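Local atomic coordinates of eukaryotic translation initiation factor 4E type 5 (Leishmania major, PDB entry 7KCJ), a protein that probably binds the 7-methylguanosine cap of messenger RNA and acts as an initiation factor in translation, as other members of the eIF4E family do. Residues P134-A142 and I153-R164. Numbering follows the deposited sequence.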
loop_
_atom_site.group_PDB
_atom_site.type_symbol
_atom_site.label_atom_id
_atom_site.label_comp_id
_atom_site.label_asym_id
_atom_site.label_seq_id
_atom_site.Cartn_x
_atom_site.Cartn_y
_atom_site.Cartn_z
ATOM N N PRO A 134 -12.920 0.547 10.990
ATOM C CA PRO A 134 -11.888 0.682 9.956
ATOM C C PRO A 134 -12.429 0.728 8.529
ATOM O O PRO A 134 -13.323 -0.029 8.156
ATOM C CB PRO A 134 -10.966 -0.510 10.220
ATOM C CG PRO A 134 -11.300 -0.980 11.607
ATOM C CD PRO A 134 -12.758 -0.708 11.743
ATOM N N VAL A 135 -11.875 1.641 7.732
ATOM C CA VAL A 135 -12.354 1.880 6.381
ATOM C C VAL A 135 -11.231 1.765 5.287
ATOM O O VAL A 135 -11.522 1.841 4.091
ATOM C CB VAL A 135 -13.085 3.251 6.433
ATOM C CG1 VAL A 135 -12.464 4.323 5.543
ATOM C CG2 VAL A 135 -14.584 3.104 6.220
ATOM N N CYS A 136 -9.980 1.500 5.696
ATOM C CA CYS A 136 -8.862 1.326 4.771
ATOM C C CYS A 136 -8.904 -0.122 4.196
ATOM O O CYS A 136 -8.612 -1.055 4.929
ATOM C CB CYS A 136 -7.542 1.628 5.482
ATOM S SG CYS A 136 -7.464 3.273 6.256
ATOM N N ASP A 137 -9.313 -0.319 2.916
ATOM C CA ASP A 137 -9.447 -1.677 2.359
ATOM C C ASP A 137 -8.417 -2.124 1.349
ATOM O O ASP A 137 -8.429 -3.299 0.993
ATOM C CB ASP A 137 -10.819 -1.901 1.728
ATOM C CG ASP A 137 -11.947 -1.779 2.706
ATOM O OD1 ASP A 137 -11.798 -2.269 3.843
ATOM O OD2 ASP A 137 -12.974 -1.176 2.345
ATOM N N VAL A 138 -7.589 -1.232 0.828
ATOM C CA VAL A 138 -6.549 -1.600 -0.125
ATOM C C VAL A 138 -5.283 -0.830 0.222
ATOM O O VAL A 138 -5.331 0.385 0.493
ATOM C CB VAL A 138 -6.920 -1.394 -1.626
ATOM C CG1 VAL A 138 -5.730 -1.691 -2.531
ATOM C CG2 VAL A 138 -8.110 -2.252 -2.047
ATOM N N LEU A 139 -4.152 -1.514 0.168
ATOM C CA LEU A 139 -2.864 -0.915 0.413
ATOM C C LEU A 139 -1.978 -1.271 -0.776
ATOM O O LEU A 139 -1.873 -2.441 -1.122
ATOM C CB LEU A 139 -2.297 -1.518 1.695
ATOM C CG LEU A 139 -1.192 -0.779 2.405
ATOM C CD1 LEU A 139 -1.638 0.597 2.835
ATOM C CD2 LEU A 139 -0.807 -1.562 3.644
ATOM N N ARG A 140 -1.381 -0.265 -1.433
ATOM C CA ARG A 140 -0.518 -0.486 -2.583
ATOM C C ARG A 140 0.851 0.107 -2.289
ATOM O O ARG A 140 0.952 1.266 -1.930
ATOM C CB ARG A 140 -1.126 0.132 -3.847
ATOM C CG ARG A 140 -2.632 -0.089 -3.966
ATOM C CD ARG A 140 -3.054 -0.417 -5.366
ATOM N NE ARG A 140 -2.975 0.746 -6.238
ATOM C CZ ARG A 140 -2.931 0.687 -7.565
ATOM N NH1 ARG A 140 -2.932 -0.487 -8.186
ATOM N NH2 ARG A 140 -2.885 1.803 -8.283
ATOM N N ILE A 141 1.901 -0.693 -2.382
ATOM C CA ILE A 141 3.262 -0.242 -2.105
ATOM C C ILE A 141 4.078 -0.216 -3.391
ATOM O O ILE A 141 4.158 -1.231 -4.074
ATOM C CB ILE A 141 3.911 -1.081 -0.995
ATOM C CG1 ILE A 141 2.993 -1.223 0.218
ATOM C CG2 ILE A 141 5.223 -0.494 -0.580
ATOM C CD1 ILE A 141 3.549 -2.247 1.253
ATOM N N ALA A 142 4.562 0.967 -3.789
ATOM C CA ALA A 142 5.314 1.119 -5.029
ATOM C C ALA A 142 6.755 1.534 -4.818
ATOM O O ALA A 142 7.003 2.592 -4.234
ATOM C CB ALA A 142 4.631 2.130 -5.926
ATOM N N ILE A 153 10.103 4.928 -1.421
ATOM C CA ILE A 153 8.900 4.158 -1.727
ATOM C C ILE A 153 7.643 5.037 -1.556
ATOM O O ILE A 153 7.682 6.083 -0.911
ATOM C CB ILE A 153 8.789 2.843 -0.898
ATOM C CG1 ILE A 153 8.538 3.126 0.607
ATOM C CG2 ILE A 153 10.006 1.961 -1.092
ATOM C CD1 ILE A 153 8.408 1.881 1.475
ATOM N N ARG A 154 6.523 4.607 -2.152
ATOM C CA ARG A 154 5.242 5.282 -1.967
ATOM C C ARG A 154 4.209 4.292 -1.500
ATOM O O ARG A 154 4.057 3.247 -2.118
ATOM C CB ARG A 154 4.737 5.946 -3.252
ATOM C CG ARG A 154 3.447 6.746 -2.984
ATOM C CD ARG A 154 2.746 7.208 -4.233
ATOM N NE ARG A 154 3.581 8.009 -5.113
ATOM C CZ ARG A 154 3.228 8.373 -6.345
ATOM N NH1 ARG A 154 2.064 7.977 -6.857
ATOM N NH2 ARG A 154 4.050 9.105 -7.087
ATOM N N VAL A 155 3.488 4.615 -0.440
ATOM C CA VAL A 155 2.403 3.784 0.042
ATOM C C VAL A 155 1.101 4.502 -0.300
ATOM O O VAL A 155 0.948 5.695 -0.020
ATOM C CB VAL A 155 2.512 3.472 1.548
ATOM C CG1 VAL A 155 1.392 2.515 1.978
ATOM C CG2 VAL A 155 3.873 2.880 1.890
ATOM N N GLU A 156 0.201 3.815 -0.976
ATOM C CA GLU A 156 -1.091 4.357 -1.385
ATOM C C GLU A 156 -2.172 3.591 -0.623
ATOM O O GLU A 156 -2.246 2.367 -0.730
ATOM C CB GLU A 156 -1.270 4.178 -2.904
ATOM C CG GLU A 156 -2.642 4.569 -3.448
ATOM C CD GLU A 156 -2.796 4.383 -4.947
ATOM O OE1 GLU A 156 -3.659 5.056 -5.550
ATOM O OE2 GLU A 156 -2.046 3.557 -5.520
ATOM N N VAL A 157 -2.998 4.297 0.145
ATOM C CA VAL A 157 -4.069 3.676 0.932
ATOM C C VAL A 157 -5.423 4.044 0.346
ATOM O O VAL A 157 -5.695 5.230 0.206
ATOM C CB VAL A 157 -4.014 4.165 2.409
ATOM C CG1 VAL A 157 -4.982 3.365 3.278
ATOM C CG2 VAL A 157 -2.588 4.119 2.978
ATOM N N TRP A 158 -6.290 3.066 0.041
ATOM C CA TRP A 158 -7.635 3.345 -0.485
ATOM C C TRP A 158 -8.650 3.216 0.619
ATOM O O TRP A 158 -8.727 2.172 1.264
ATOM C CB TRP A 158 -8.029 2.414 -1.645
ATOM C CG TRP A 158 -7.218 2.553 -2.910
ATOM C CD1 TRP A 158 -6.221 3.452 -3.167
ATOM C CD2 TRP A 158 -7.336 1.737 -4.085
ATOM N NE1 TRP A 158 -5.710 3.241 -4.426
ATOM C CE2 TRP A 158 -6.381 2.197 -5.013
ATOM C CE3 TRP A 158 -8.168 0.670 -4.453
ATOM C CZ2 TRP A 158 -6.201 1.595 -6.260
ATOM C CZ3 TRP A 158 -8.015 0.111 -5.715
ATOM C CH2 TRP A 158 -7.046 0.583 -6.602
ATOM N N LEU A 159 -9.390 4.289 0.880
ATOM C CA LEU A 159 -10.417 4.291 1.911
ATOM C C LEU A 159 -11.779 4.098 1.246
ATOM O O LEU A 159 -12.037 4.712 0.217
ATOM C CB LEU A 159 -10.436 5.619 2.690
ATOM C CG LEU A 159 -9.132 6.392 2.951
ATOM C CD1 LEU A 159 -9.384 7.544 3.822
ATOM C CD2 LEU A 159 -8.128 5.560 3.648
ATOM N N SER A 160 -12.653 3.298 1.840
ATOM C CA SER A 160 -14.005 3.110 1.292
ATOM C C SER A 160 -14.926 4.310 1.593
ATOM O O SER A 160 -15.906 4.528 0.871
ATOM C CB SER A 160 -14.624 1.812 1.791
ATOM O OG SER A 160 -14.801 1.828 3.197
ATOM N N ASP A 161 -14.584 5.119 2.618
ATOM C CA ASP A 161 -15.360 6.308 2.962
ATOM C C ASP A 161 -14.448 7.541 3.008
ATOM O O ASP A 161 -13.625 7.669 3.912
ATOM C CB ASP A 161 -16.090 6.099 4.291
ATOM C CG ASP A 161 -16.918 7.275 4.763
ATOM O OD1 ASP A 161 -17.107 8.230 3.976
ATOM O OD2 ASP A 161 -17.382 7.244 5.921
ATOM N N SER A 162 -14.615 8.447 2.043
ATOM C CA SER A 162 -13.834 9.666 1.914
ATOM C C SER A 162 -14.019 10.648 3.073
ATOM O O SER A 162 -13.139 11.475 3.310
ATOM C CB SER A 162 -14.122 10.354 0.586
ATOM O OG SER A 162 -15.432 10.892 0.568
ATOM N N THR A 163 -15.137 10.565 3.798
ATOM C CA THR A 163 -15.365 11.436 4.945
ATOM C C THR A 163 -14.481 11.066 6.159
ATOM O O THR A 163 -14.458 11.812 7.136
ATOM C CB THR A 163 -16.852 11.507 5.307
ATOM O OG1 THR A 163 -17.269 10.228 5.780
ATOM C CG2 THR A 163 -17.716 11.964 4.141
ATOM N N ARG A 164 -13.766 9.923 6.117
ATOM C CA ARG A 164 -12.845 9.533 7.190
ATOM C C ARG A 164 -11.378 9.927 6.887
ATOM O O ARG A 164 -10.504 9.710 7.721
ATOM C CB ARG A 164 -12.926 8.015 7.457
ATOM C CG ARG A 164 -14.317 7.518 7.860
ATOM C CD ARG A 164 -14.825 8.164 9.140
ATOM N NE ARG A 164 -15.984 7.461 9.697
ATOM C CZ ARG A 164 -17.206 7.981 9.790
ATOM N NH1 ARG A 164 -17.446 9.215 9.359
ATOM N NH2 ARG A 164 -18.197 7.271 10.317
HETATM O O HOH W 1 -14.866 -0.761 4.141
#
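Arg140 and Glu156 lie side by side as a hydrogen-bonded pair in an antiparallel beta hairpin, whose strands 136-143 and 153-159 lie at the middle of the curved eIF4E sheet. Arg140 NE donates to Glu156 OE2 at 3.0 Å in a salt bridge, reaching the oxygen from above the carboxylate plane; NH2 adds a weak bond to the same atom. The bends of the arginine chain at chi2 and chi3 bring one face of the guanidinium under Trp158 CZ2, 3.3 Å from Arg140 NE, with the two planes 47° apart. Glu156 runs straight out, CG opposite the backbone N (chi1 174°), and its other oxygen, OE1, takes the indole N-H, with Trp158 NE1 3.0 Å away and nearly in line. One carboxylate thus ties down both neighbours, and Arg98 from strand 97-103 makes a salt bridge to OE1 itself. Val138 rests its CG1 over the six-membered ring of Trp158 in a CH-pi contact, 4.3 Å from the centroid, while Tyr90 and Phe193 also meet the indole.

The other face is apolar. Leu139 CD1 fits between Val155 CG1 and Val157 CG2, and helix 108-121 covers this face, Leu117 meeting Leu139, Leu113 Ile141, Val116 Val155 and Val120 Val157. A beta bulge between Cys136 and Val138 shifts the register by one residue; within it Asp137 N bonds to Trp158 O, and the Asp137 carboxylate pairs mainly with Arg82. Beyond the bulge Val135 O accepts from Ser160 N, and a water bridges the Asp137 and Ser160 side chains, donating to Asp137 OD2 at 2.6 Å and lying 2.8 Å from Ser160 OG.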